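Local structure of dextranase (Pseudarthrobacter oxydans, 6NZS) at residues S34-L39 with G82-W87; Y69-G74 with Y299-G304; P192-E197 with R201-E206; T447-S452 with K503-D508. The protein catalyses the endohydrolysis of alpha-1,6-glucosidic linkages in dextran, as a member of glycoside hydrolase family 49. One frame throughout, in Å; residues are numbered along the deposited sequence.

Contact 1: residues S34-L39 with G82-W87; sequences SSFYDL and GLTMSW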
loop_
_atom_site.group_PDB
_atom_site.type_symbol
_atom_site.label_atom_id
_atom_site.label_comp_id
_atom_site.label_asym_id
_atom_site.label_seq_id
_atom_site.Cartn_x
_atom_site.Cartn_y
_atom_site.Cartn_z
ATOM N N SER A 34 20.217 2.948 -0.779
ATOM C CA SER A 34 19.781 4.210 -1.378
ATOM C C SER A 34 20.964 5.052 -1.842
ATOM O O SER A 34 21.899 5.315 -1.080
ATOM C CB SER A 34 18.962 5.027 -0.383
ATOM O OG SER A 34 18.580 6.284 -0.944
ATOM N N SER A 35 20.902 5.496 -3.100
ATOM C CA SER A 35 21.885 6.430 -3.631
ATOM C C SER A 35 21.634 7.862 -3.190
ATOM O O SER A 35 22.496 8.722 -3.403
ATOM C CB SER A 35 21.836 6.417 -5.157
ATOM O OG SER A 35 22.137 5.125 -5.646
ATOM N N PHE A 36 20.494 8.140 -2.566
ATOM C CA PHE A 36 20.034 9.509 -2.435
ATOM C C PHE A 36 19.935 10.022 -1.012
ATOM O O PHE A 36 19.982 11.242 -0.827
ATOM C CB PHE A 36 18.685 9.675 -3.153
ATOM C CG PHE A 36 18.737 9.204 -4.566
ATOM C CD1 PHE A 36 19.369 9.973 -5.522
ATOM C CD2 PHE A 36 18.218 7.975 -4.935
ATOM C CE1 PHE A 36 19.465 9.546 -6.830
ATOM C CE2 PHE A 36 18.311 7.548 -6.252
ATOM C CZ PHE A 36 18.935 8.332 -7.190
ATOM N N TYR A 37 19.823 9.149 -0.010
ATOM C CA TYR A 37 19.631 9.572 1.375
ATOM C C TYR A 37 20.491 8.743 2.312
ATOM O O TYR A 37 20.678 7.543 2.097
ATOM C CB TYR A 37 18.158 9.404 1.804
ATOM C CG TYR A 37 17.243 10.131 0.866
ATOM C CD1 TYR A 37 17.071 11.500 0.979
ATOM C CD2 TYR A 37 16.604 9.469 -0.178
ATOM C CE1 TYR A 37 16.271 12.196 0.105
ATOM C CE2 TYR A 37 15.794 10.162 -1.073
ATOM C CZ TYR A 37 15.640 11.529 -0.921
ATOM O OH TYR A 37 14.858 12.256 -1.783
ATOM N N ASP A 38 20.997 9.396 3.356
ATOM C CA ASP A 38 21.608 8.724 4.494
ATOM C C ASP A 38 20.840 9.104 5.747
ATOM O O ASP A 38 20.391 10.245 5.882
ATOM C CB ASP A 38 23.074 9.135 4.669
ATOM C CG ASP A 38 23.967 8.583 3.577
ATOM O OD1 ASP A 38 23.843 7.387 3.261
ATOM O OD2 ASP A 38 24.803 9.350 3.042
ATOM N N LEU A 39 20.694 8.151 6.668
ATOM C CA LEU A 39 19.914 8.370 7.880
ATOM C C LEU A 39 20.692 7.921 9.113
ATOM O O LEU A 39 21.322 6.859 9.109
ATOM C CB LEU A 39 18.590 7.605 7.786
ATOM C CG LEU A 39 17.535 7.887 8.850
ATOM C CD1 LEU A 39 16.138 7.813 8.243
ATOM C CD2 LEU A 39 17.644 6.881 9.960
ATOM N N GLY A 82 12.708 7.774 -14.047
ATOM C CA GLY A 82 13.747 7.584 -13.051
ATOM C C GLY A 82 13.261 7.675 -11.622
ATOM O O GLY A 82 14.006 8.130 -10.751
ATOM N N LEU A 83 12.030 7.256 -11.352
ATOM C CA LEU A 83 11.560 7.252 -9.973
ATOM C C LEU A 83 12.234 6.137 -9.177
ATOM O O LEU A 83 12.538 5.059 -9.694
ATOM C CB LEU A 83 10.046 7.049 -9.920
ATOM C CG LEU A 83 9.163 7.986 -10.741
ATOM C CD1 LEU A 83 7.680 7.765 -10.439
ATOM C CD2 LEU A 83 9.540 9.426 -10.501
ATOM N N THR A 84 12.459 6.396 -7.890
ATOM C CA THR A 84 12.937 5.370 -6.976
ATOM C C THR A 84 12.217 5.546 -5.654
ATOM O O THR A 84 11.666 6.614 -5.369
ATOM C CB THR A 84 14.457 5.441 -6.696
ATOM O OG1 THR A 84 14.770 6.613 -5.917
ATOM C CG2 THR A 84 15.253 5.470 -7.989
ATOM N N MET A 85 12.232 4.489 -4.844
ATOM C CA MET A 85 11.656 4.550 -3.503
ATOM C C MET A 85 12.679 4.021 -2.508
ATOM O O MET A 85 13.005 2.830 -2.527
ATOM C CB MET A 85 10.341 3.780 -3.410
ATOM C CG MET A 85 9.745 3.797 -1.992
ATOM S SD MET A 85 8.045 3.187 -1.898
ATOM C CE MET A 85 7.178 4.532 -2.691
ATOM N N SER A 86 13.177 4.898 -1.648
ATOM C CA SER A 86 14.088 4.518 -0.579
ATOM C C SER A 86 13.313 4.442 0.728
ATOM O O SER A 86 12.309 5.136 0.912
ATOM C CB SER A 86 15.218 5.539 -0.408
ATOM O OG SER A 86 16.036 5.614 -1.568
ATOM N N TRP A 87 13.773 3.588 1.639
ATOM C CA TRP A 87 13.120 3.511 2.944
ATOM C C TRP A 87 14.107 3.004 3.978
ATOM O O TRP A 87 14.986 2.193 3.674
ATOM C CB TRP A 87 11.857 2.640 2.933
ATOM C CG TRP A 87 12.114 1.149 2.940
ATOM C CD1 TRP A 87 12.115 0.323 4.028
ATOM C CD2 TRP A 87 12.411 0.324 1.803
ATOM N NE1 TRP A 87 12.395 -0.970 3.639
ATOM C CE2 TRP A 87 12.582 -0.991 2.278
ATOM C CE3 TRP A 87 12.557 0.574 0.428
ATOM C CZ2 TRP A 87 12.884 -2.058 1.430
ATOM C CZ3 TRP A 87 12.865 -0.486 -0.408
ATOM C CH2 TRP A 87 13.030 -1.782 0.094
#
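S34 and S86 mark the nearest approach of the two backbones, their CA atoms 5.8 Å apart, where S34-L39 leads into strand 37-43 and G82-W87 into strand 84-92 of the N-terminal Ig-like domain. Both strands are antiparallel neighbours of strand 51-58, so side chains rather than backbone bonds join the two segments here. The centre is a pair of hydroxyls, S34 OG and S86 OG, hydrogen-bonded at 2.7 Å. S34 turns its OG anti to its own N (chi1 178°), and there it also accepts from F36 N at 3.1 Å, nearly straight at 162°, and from Y37 N at 3.3 Å: an ST turn combined with an ST motif. A short hydroxyl suits this buried bend because it serves the chain and the neighbour at once. With an alanine at S34, the amides of F36 and Y37 would probably lose this acceptor and S86 OG its mate. T84 OG1, itself bonded to N184 OD1, approaches the F36 ring obliquely. The hydroxyl of Y37 goes to N184 O, while S86 OG lies at the edge of the Y37 ring, near its plane, 4.1 Å from Y37 CD2.

Contact 2: residues Y69-G74 with Y299-G304; sequences YTKEDG and YNHLSG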
loop_
_atom_site.group_PDB
_atom_site.type_symbol
_atom_site.label_atom_id
_atom_site.label_comp_id
_atom_site.label_asym_id
_atom_site.label_seq_id
_atom_site.Cartn_x
_atom_site.Cartn_y
_atom_site.Cartn_z
ATOM N N TYR A 69 8.183 -10.589 -22.649
ATOM C CA TYR A 69 6.985 -9.853 -23.021
ATOM C C TYR A 69 7.369 -8.460 -23.498
ATOM O O TYR A 69 8.455 -7.951 -23.200
ATOM C CB TYR A 69 5.973 -9.775 -21.868
ATOM C CG TYR A 69 6.422 -8.959 -20.669
ATOM C CD1 TYR A 69 7.246 -9.514 -19.705
ATOM C CD2 TYR A 69 5.992 -7.646 -20.497
ATOM C CE1 TYR A 69 7.650 -8.778 -18.598
ATOM C CE2 TYR A 69 6.397 -6.900 -19.395
ATOM C CZ TYR A 69 7.219 -7.479 -18.453
ATOM O OH TYR A 69 7.626 -6.756 -17.351
ATOM N N THR A 70 6.454 -7.851 -24.256
ATOM C CA THR A 70 6.594 -6.469 -24.685
ATOM C C THR A 70 5.427 -5.588 -24.268
ATOM O O THR A 70 5.539 -4.360 -24.374
ATOM C CB THR A 70 6.762 -6.383 -26.212
ATOM O OG1 THR A 70 5.599 -6.922 -26.853
ATOM C CG2 THR A 70 7.990 -7.154 -26.662
ATOM N N LYS A 71 4.330 -6.168 -23.780
ATOM C CA LYS A 71 3.159 -5.391 -23.406
ATOM C C LYS A 71 3.485 -4.459 -22.241
ATOM O O LYS A 71 4.501 -4.604 -21.558
ATOM C CB LYS A 71 2.017 -6.321 -22.994
ATOM C CG LYS A 71 2.270 -7.079 -21.701
ATOM C CD LYS A 71 1.053 -7.889 -21.279
ATOM C CE LYS A 71 1.361 -8.714 -20.037
ATOM N NZ LYS A 71 0.207 -9.573 -19.641
ATOM N N GLU A 72 2.598 -3.495 -22.016
ATOM C CA GLU A 72 2.766 -2.597 -20.884
ATOM C C GLU A 72 2.603 -3.372 -19.585
ATOM O O GLU A 72 1.756 -4.263 -19.472
ATOM C CB GLU A 72 1.743 -1.465 -20.945
ATOM C CG GLU A 72 2.047 -0.414 -22.004
ATOM C CD GLU A 72 1.130 0.786 -21.901
ATOM O OE1 GLU A 72 -0.083 0.590 -21.678
ATOM O OE2 GLU A 72 1.622 1.926 -22.038
ATOM N N ASP A 73 3.438 -3.040 -18.598
ATOM C CA ASP A 73 3.336 -3.655 -17.284
ATOM C C ASP A 73 3.022 -2.662 -16.172
ATOM O O ASP A 73 2.959 -3.069 -15.008
ATOM C CB ASP A 73 4.596 -4.476 -16.949
ATOM C CG ASP A 73 5.878 -3.649 -16.966
ATOM O OD1 ASP A 73 5.813 -2.409 -16.831
ATOM O OD2 ASP A 73 6.962 -4.252 -17.117
ATOM N N GLY A 74 2.803 -1.387 -16.499
ATOM C CA GLY A 74 2.484 -0.379 -15.508
ATOM C C GLY A 74 3.673 0.355 -14.930
ATOM O O GLY A 74 3.480 1.391 -14.280
ATOM N N TYR A 299 7.764 -20.222 -13.664
ATOM C CA TYR A 299 8.062 -18.895 -13.122
ATOM C C TYR A 299 8.388 -17.869 -14.202
ATOM O O TYR A 299 8.685 -16.711 -13.873
ATOM C CB TYR A 299 9.162 -18.895 -12.047
ATOM C CG TYR A 299 8.788 -19.630 -10.785
ATOM C CD1 TYR A 299 8.827 -21.018 -10.727
ATOM C CD2 TYR A 299 8.397 -18.936 -9.643
ATOM C CE1 TYR A 299 8.487 -21.694 -9.573
ATOM C CE2 TYR A 299 8.053 -19.604 -8.486
ATOM C CZ TYR A 299 8.100 -20.984 -8.459
ATOM O OH TYR A 299 7.764 -21.650 -7.304
ATOM N N ASN A 300 8.366 -18.251 -15.475
ATOM C CA ASN A 300 8.510 -17.263 -16.528
ATOM C C ASN A 300 7.225 -16.450 -16.648
ATOM O O ASN A 300 6.186 -16.785 -16.070
ATOM C CB ASN A 300 8.841 -17.943 -17.856
ATOM C CG ASN A 300 10.146 -18.705 -17.806
ATOM O OD1 ASN A 300 10.188 -19.908 -18.074
ATOM N ND2 ASN A 300 11.222 -18.013 -17.455
ATOM N N HIS A 301 7.303 -15.362 -17.412
ATOM C CA HIS A 301 6.151 -14.491 -17.579
ATOM C C HIS A 301 4.963 -15.250 -18.172
ATOM O O HIS A 301 5.121 -16.176 -18.973
ATOM C CB HIS A 301 6.507 -13.298 -18.465
ATOM C CG HIS A 301 5.338 -12.428 -18.794
ATOM N ND1 HIS A 301 4.792 -11.546 -17.889
ATOM C CD2 HIS A 301 4.593 -12.321 -19.919
ATOM C CE1 HIS A 301 3.769 -10.921 -18.444
ATOM N NE2 HIS A 301 3.624 -11.377 -19.678
ATOM N N LEU A 302 3.767 -14.824 -17.768
ATOM C CA LEU A 302 2.505 -15.432 -18.178
ATOM C C LEU A 302 2.416 -15.617 -19.690
ATOM O O LEU A 302 2.679 -14.691 -20.461
ATOM C CB LEU A 302 1.386 -14.504 -17.719
ATOM C CG LEU A 302 -0.039 -14.797 -18.149
ATOM C CD1 LEU A 302 -0.483 -16.084 -17.480
ATOM C CD2 LEU A 302 -0.920 -13.614 -17.764
ATOM N N SER A 303 1.996 -16.813 -20.109
ATOM C CA SER A 303 1.918 -17.159 -21.523
ATOM C C SER A 303 0.645 -17.946 -21.797
ATOM O O SER A 303 0.329 -18.889 -21.069
ATOM C CB SER A 303 3.130 -18.002 -21.944
ATOM O OG SER A 303 3.201 -18.130 -23.357
ATOM N N GLY A 304 -0.079 -17.550 -22.839
ATOM C CA GLY A 304 -1.167 -18.356 -23.369
ATOM C C GLY A 304 -2.428 -18.432 -22.536
ATOM O O GLY A 304 -3.037 -19.504 -22.445
HETATM O O HOH W 1 1.866 -11.684 -21.427
#
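Y69 OH donates at 2.6 Å to D73 OD2, which accepts on its anti lone pair, and R61 NE forms a salt bridge with the same oxygen. The carboxylate oxygen lies in the plane of the tyrosine ring, so the bond ties down the far end of the ring that meets H301. Tyrosine suits the place because it offers both a hydroxyl for D73 and a flat face for the histidine. The two rings form a tilted face-to-face stack, with centroids 4.3 Å apart and planes at 27°. Y69 CD1 sits over the middle of the imidazole, and Y69 CB comes within 3.5 Å of H301 CD2. L302 CB covers the opposite face of the imidazole. H301 has CG anti to its backbone N (chi1 174°), which carries the ring across to Y69, and its ND1 is bonded to the carbonyl oxygen of Y291, fixing the ring's rotation. The extended K71 comes in at the ring's edge, in plane, with CE 3.5 Å from H301 NE2, before NZ pairs with E292 OE1. A water bonded to L302 O lies beside NE2 and makes a weak bond to K71 NZ. Putting an alanine at H301 would probably open a gap beneath the Y69 ring and leave Y291 O without this partner. The arrangement is an aromatic stack at an interdomain junction, joining a loop of the Ig-like domain to the long loop between strands 283-285 and 316-320 of the beta-solenoid.

Contact 3: residues P192-E197 with R201-E206; sequences PKLRGE and RLVPTE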
loop_
_atom_site.group_PDB
_atom_site.type_symbol
_atom_site.label_atom_id
_atom_site.label_comp_id
_atom_site.label_asym_id
_atom_site.label_seq_id
_atom_site.Cartn_x
_atom_site.Cartn_y
_atom_site.Cartn_z
ATOM N N PRO A 192 7.935 0.429 16.765
ATOM C CA PRO A 192 8.109 0.271 18.214
ATOM C C PRO A 192 8.954 -0.949 18.561
ATOM O O PRO A 192 8.745 -2.046 18.033
ATOM C CB PRO A 192 6.672 0.126 18.723
ATOM C CG PRO A 192 5.896 -0.375 17.558
ATOM C CD PRO A 192 6.535 0.246 16.345
ATOM N N LYS A 193 9.907 -0.748 19.470
ATOM C CA LYS A 193 10.637 -1.874 20.028
ATOM C C LYS A 193 9.670 -2.796 20.754
ATOM O O LYS A 193 8.748 -2.346 21.438
ATOM C CB LYS A 193 11.677 -1.359 21.016
ATOM C CG LYS A 193 12.666 -2.410 21.443
ATOM C CD LYS A 193 13.965 -2.236 20.695
ATOM C CE LYS A 193 15.061 -3.045 21.351
ATOM N NZ LYS A 193 15.022 -4.465 20.913
ATOM N N LEU A 194 9.870 -4.098 20.596
ATOM C CA LEU A 194 8.953 -5.087 21.137
ATOM C C LEU A 194 9.442 -5.561 22.501
ATOM O O LEU A 194 10.601 -5.957 22.642
ATOM C CB LEU A 194 8.821 -6.269 20.175
ATOM C CG LEU A 194 8.355 -5.892 18.762
ATOM C CD1 LEU A 194 8.295 -7.148 17.907
ATOM C CD2 LEU A 194 7.009 -5.199 18.790
ATOM N N ARG A 195 8.551 -5.520 23.488
ATOM C CA ARG A 195 8.851 -5.950 24.847
ATOM C C ARG A 195 7.690 -6.777 25.377
ATOM O O ARG A 195 6.585 -6.769 24.825
ATOM C CB ARG A 195 9.062 -4.757 25.794
ATOM C CG ARG A 195 10.204 -3.840 25.407
ATOM C CD ARG A 195 10.313 -2.638 26.355
ATOM N NE ARG A 195 11.508 -1.833 26.101
ATOM C CZ ARG A 195 11.731 -0.641 26.647
ATOM N NH1 ARG A 195 10.830 -0.115 27.475
ATOM N NH2 ARG A 195 12.840 0.023 26.362
ATOM N N GLY A 196 7.960 -7.495 26.467
ATOM C CA GLY A 196 6.895 -8.131 27.227
ATOM C C GLY A 196 6.057 -9.085 26.405
ATOM O O GLY A 196 6.567 -9.875 25.599
ATOM N N GLU A 197 4.743 -9.001 26.605
ATOM C CA GLU A 197 3.833 -9.944 25.974
ATOM C C GLU A 197 3.801 -9.773 24.462
ATOM O O GLU A 197 3.615 -10.755 23.737
ATOM C CB GLU A 197 2.429 -9.791 26.556
ATOM C CG GLU A 197 2.336 -10.200 28.013
ATOM C CD GLU A 197 0.907 -10.376 28.475
ATOM O OE1 GLU A 197 0.059 -9.526 28.130
ATOM O OE2 GLU A 197 0.634 -11.367 29.185
ATOM N N ARG A 201 4.598 -12.694 21.711
ATOM C CA ARG A 201 3.686 -13.072 20.640
ATOM C C ARG A 201 4.350 -12.979 19.274
ATOM O O ARG A 201 4.040 -13.779 18.383
ATOM C CB ARG A 201 2.443 -12.170 20.670
ATOM C CG ARG A 201 1.407 -12.498 19.597
ATOM C CD ARG A 201 0.121 -11.701 19.756
ATOM N NE ARG A 201 0.334 -10.267 19.568
ATOM C CZ ARG A 201 0.183 -9.624 18.409
ATOM N NH1 ARG A 201 -0.182 -10.279 17.319
ATOM N NH2 ARG A 201 0.398 -8.316 18.346
ATOM N N LEU A 202 5.257 -12.016 19.092
ATOM C CA LEU A 202 5.721 -11.624 17.764
ATOM C C LEU A 202 7.149 -12.037 17.449
ATOM O O LEU A 202 7.561 -11.934 16.284
ATOM C CB LEU A 202 5.589 -10.101 17.593
ATOM C CG LEU A 202 4.149 -9.602 17.698
ATOM C CD1 LEU A 202 4.131 -8.080 17.821
ATOM C CD2 LEU A 202 3.339 -10.043 16.499
ATOM N N VAL A 203 7.919 -12.494 18.432
ATOM C CA VAL A 203 9.302 -12.906 18.211
ATOM C C VAL A 203 9.479 -14.312 18.770
ATOM O O VAL A 203 9.402 -14.501 19.992
ATOM C CB VAL A 203 10.295 -11.940 18.877
ATOM C CG1 VAL A 203 11.730 -12.403 18.618
ATOM C CG2 VAL A 203 10.091 -10.512 18.365
ATOM N N PRO A 204 9.747 -15.311 17.936
ATOM C CA PRO A 204 9.836 -16.681 18.449
ATOM C C PRO A 204 11.106 -16.900 19.251
ATOM O O PRO A 204 12.137 -16.257 19.034
ATOM C CB PRO A 204 9.821 -17.542 17.179
ATOM C CG PRO A 204 10.260 -16.656 16.080
ATOM C CD PRO A 204 9.997 -15.229 16.485
ATOM N N THR A 205 11.000 -17.797 20.225
ATOM C CA THR A 205 12.152 -18.342 20.927
ATOM C C THR A 205 12.119 -19.856 20.783
ATOM O O THR A 205 11.170 -20.430 20.246
ATOM C CB THR A 205 12.144 -17.969 22.415
ATOM O OG1 THR A 205 11.167 -18.762 23.095
ATOM C CG2 THR A 205 11.826 -16.496 22.611
ATOM N N GLU A 206 13.172 -20.502 21.287
ATOM C CA GLU A 206 13.226 -21.958 21.269
ATOM C C GLU A 206 12.081 -22.591 22.048
ATOM O O GLU A 206 11.798 -23.778 21.857
ATOM C CB GLU A 206 14.566 -22.445 21.823
ATOM C CG GLU A 206 15.776 -22.053 20.980
ATOM C CD GLU A 206 15.938 -22.918 19.740
ATOM O OE1 GLU A 206 16.668 -22.504 18.810
ATOM O OE2 GLU A 206 15.332 -24.011 19.692
#
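L194 has the most surface buried here: both of its methyls meet L202, and CD1 meets V203 as well. CD1 lies 3.8 Å from V203 CG2 and 4.0 Å from L202 CB, while CD2 approaches L202 CD1 at 4.2 Å. The side chain of L194 crosses that of L202 at about a right angle, with CG beside the backbone N (chi1 -57°), which brings both methyls against the C-terminal end of the helix. Leucine suits this position because CD1 reaches two neighbours while CD2 adds a second, looser touch on L202. E197 contributes chiefly through its backbone: its O accepts from R201 N at 3.0 Å, an alpha-helical bond four residues on, and its carboxylate leads away from the other segment. That bond belongs to helix 196-202, a short helix in the connection between strand 176-192 and the beta-solenoid strands that follow. G196, just before E197, has a positive phi of 58°, which glycine adopts easily. L202 lies buried, and its CD2 sits 3.5 Å above the plane of the R201 guanidinium, toward the rim. The bend at chi3 of R201 (65°) turns that group toward solenoid carboxylates, where NH2 pairs with E356 OE2 and NH1 with D328 OD2.

Contact 4: residues T447-S452 with K503-D508; sequences TCILNS and KNLNID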
loop_
_atom_site.group_PDB
_atom_site.type_symbol
_atom_site.label_atom_id
_atom_site.label_comp_id
_atom_site.label_asym_id
_atom_site.label_seq_id
_atom_site.Cartn_x
_atom_site.Cartn_y
_atom_site.Cartn_z
ATOM N N THR A 447 -11.231 3.817 -10.525
ATOM C CA THR A 447 -10.317 4.871 -10.095
ATOM C C THR A 447 -11.012 5.663 -8.993
ATOM O O THR A 447 -12.077 5.261 -8.512
ATOM C CB THR A 447 -9.827 5.693 -11.304
ATOM O OG1 THR A 447 -8.793 6.609 -10.903
ATOM C CG2 THR A 447 -10.975 6.460 -11.928
ATOM N N CYS A 448 -10.388 6.781 -8.598
ATOM C CA CYS A 448 -10.816 7.682 -7.526
ATOM C C CYS A 448 -10.372 7.190 -6.156
ATOM O O CYS A 448 -9.858 6.076 -6.018
ATOM C CB CYS A 448 -12.330 7.938 -7.509
ATOM S SG CYS A 448 -13.064 8.393 -9.091
ATOM N N ILE A 449 -10.585 8.015 -5.133
ATOM C CA ILE A 449 -10.221 7.620 -3.775
ATOM C C ILE A 449 -11.053 6.423 -3.317
ATOM O O ILE A 449 -10.520 5.459 -2.756
ATOM C CB ILE A 449 -10.337 8.823 -2.821
ATOM C CG1 ILE A 449 -9.458 9.990 -3.306
ATOM C CG2 ILE A 449 -9.972 8.404 -1.403
ATOM C CD1 ILE A 449 -7.957 9.687 -3.340
ATOM N N LEU A 450 -12.370 6.466 -3.541
ATOM C CA LEU A 450 -13.281 5.379 -3.181
ATOM C C LEU A 450 -13.988 4.854 -4.429
ATOM O O LEU A 450 -14.393 5.632 -5.298
ATOM C CB LEU A 450 -14.310 5.851 -2.144
ATOM C CG LEU A 450 -13.721 6.365 -0.832
ATOM C CD1 LEU A 450 -13.871 7.877 -0.717
ATOM C CD2 LEU A 450 -14.376 5.653 0.351
ATOM N N ASN A 451 -14.168 3.533 -4.509
ATOM C CA ASN A 451 -14.616 2.939 -5.764
ATOM C C ASN A 451 -15.331 1.619 -5.525
ATOM O O ASN A 451 -14.883 0.796 -4.727
ATOM C CB ASN A 451 -13.382 2.720 -6.650
ATOM C CG ASN A 451 -13.691 2.196 -8.047
ATOM O OD1 ASN A 451 -12.967 1.330 -8.534
ATOM N ND2 ASN A 451 -14.715 2.736 -8.711
ATOM N N SER A 452 -16.443 1.443 -6.231
ATOM C CA SER A 452 -16.994 0.131 -6.569
ATOM C C SER A 452 -16.884 0.022 -8.085
ATOM O O SER A 452 -17.717 0.565 -8.819
ATOM C CB SER A 452 -18.443 -0.008 -6.121
ATOM O OG SER A 452 -19.018 -1.182 -6.705
ATOM N N LYS A 503 -16.815 10.216 6.038
ATOM C CA LYS A 503 -16.706 11.389 6.893
ATOM C C LYS A 503 -15.292 11.949 6.809
ATOM O O LYS A 503 -14.310 11.213 6.963
ATOM C CB LYS A 503 -17.042 11.047 8.348
ATOM C CG LYS A 503 -17.037 12.258 9.262
ATOM C CD LYS A 503 -17.564 11.922 10.660
ATOM C CE LYS A 503 -17.608 13.175 11.520
ATOM N NZ LYS A 503 -18.335 12.954 12.805
ATOM N N ASN A 504 -15.187 13.255 6.578
ATOM C CA ASN A 504 -13.895 13.941 6.493
ATOM C C ASN A 504 -12.987 13.346 5.414
ATOM O O ASN A 504 -11.790 13.125 5.626
ATOM C CB ASN A 504 -13.177 14.039 7.847
ATOM C CG ASN A 504 -11.983 14.990 7.795
ATOM O OD1 ASN A 504 -11.967 15.944 7.004
ATOM N ND2 ASN A 504 -10.970 14.722 8.613
ATOM N N LEU A 505 -13.562 13.096 4.240
ATOM C CA LEU A 505 -12.754 12.976 3.029
ATOM C C LEU A 505 -12.323 14.391 2.681
ATOM O O LEU A 505 -13.131 15.197 2.208
ATOM C CB LEU A 505 -13.573 12.362 1.897
ATOM C CG LEU A 505 -12.915 12.419 0.511
ATOM C CD1 LEU A 505 -11.587 11.667 0.515
ATOM C CD2 LEU A 505 -13.840 11.887 -0.572
ATOM N N ASN A 506 -11.057 14.717 2.948
ATOM C CA ASN A 506 -10.539 16.058 2.729
ATOM C C ASN A 506 -9.457 15.985 1.665
ATOM O O ASN A 506 -8.435 15.312 1.846
ATOM C CB ASN A 506 -10.061 16.715 4.030
ATOM C CG ASN A 506 -8.923 15.971 4.699
ATOM O OD1 ASN A 506 -7.762 16.368 4.579
ATOM N ND2 ASN A 506 -9.252 14.923 5.459
ATOM N N ILE A 507 -9.718 16.631 0.538
ATOM C CA ILE A 507 -8.837 16.610 -0.626
ATOM C C ILE A 507 -8.211 17.990 -0.772
ATOM O O ILE A 507 -8.918 19.004 -0.745
ATOM C CB ILE A 507 -9.629 16.211 -1.883
ATOM C CG1 ILE A 507 -10.158 14.779 -1.742
ATOM C CG2 ILE A 507 -8.776 16.349 -3.145
ATOM C CD1 ILE A 507 -11.120 14.368 -2.859
ATOM N N ASP A 508 -6.886 18.038 -0.919
ATOM C CA ASP A 508 -6.218 19.336 -1.043
ATOM C C ASP A 508 -6.662 20.074 -2.303
ATOM O O ASP A 508 -6.958 21.272 -2.260
ATOM C CB ASP A 508 -4.698 19.161 -1.078
ATOM C CG ASP A 508 -4.080 19.036 0.296
ATOM O OD1 ASP A 508 -4.809 19.144 1.298
ATOM O OD2 ASP A 508 -2.850 18.828 0.361
#
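I449 and L505 are the closest backbone points, with CA atoms 9.0 Å apart, a spacing too wide for strand pairing, so the segments meet through their side chains. This is the interior of the right-handed parallel beta-helix, or beta-solenoid, of the pectate-lyase-like clan. Strand 450-452 pairs with strand 489-493 in one parallel sheet, while strand 495-507 follows on another face, so that the contact spans the core. L505 carries it with its two branches. CD1 meets I449 CG2 at 4.1 Å, and CD2 meets L450 CD1 at 4.0 Å, the two leucine side chains lying alongside and running antiparallel. CG of L505 is anti to its backbone N (chi1 169°), which points the fork between the two partners. Branched aliphatics suit such a core because they fill it without leaving a polar atom to satisfy. I449 also packs on I479 and V481, and L505 on Y550; beside them, C448 is held by its disulfide to C487. Polar residues occupy the other side of the strand. N504 adopts a left-handed backbone conformation (phi 57°), which asparagine tolerates better than most residues, and its ND2 bonds to N478 OD1. N506 ND2 reaches T480 OG1 and also bonds back to its own strand, donating to N504 O at 3.1 Å from above the carbonyl plane.

In the fold
The four contacts are well separated, none touching another, with centres from about 28 Å (contacts 1 and 2) to about 41 Å (contacts 2 and 3) apart. Along the chain, contacts 1 and 2 interleave: residues 69-74 fall between the two halves of contact 1, and contact 3 in turn comes between the halves of contact 2. Contact 4 comes last. Contact 1 lies within the Ig-like domain and contact 4 within the solenoid, while contact 2 bridges the two and contact 3 forms part of the chain connection between them. Contacts 3 and 4 lie on opposite sides of the chain's centre. The domains are therefore joined both along the chain and through space, at places far apart.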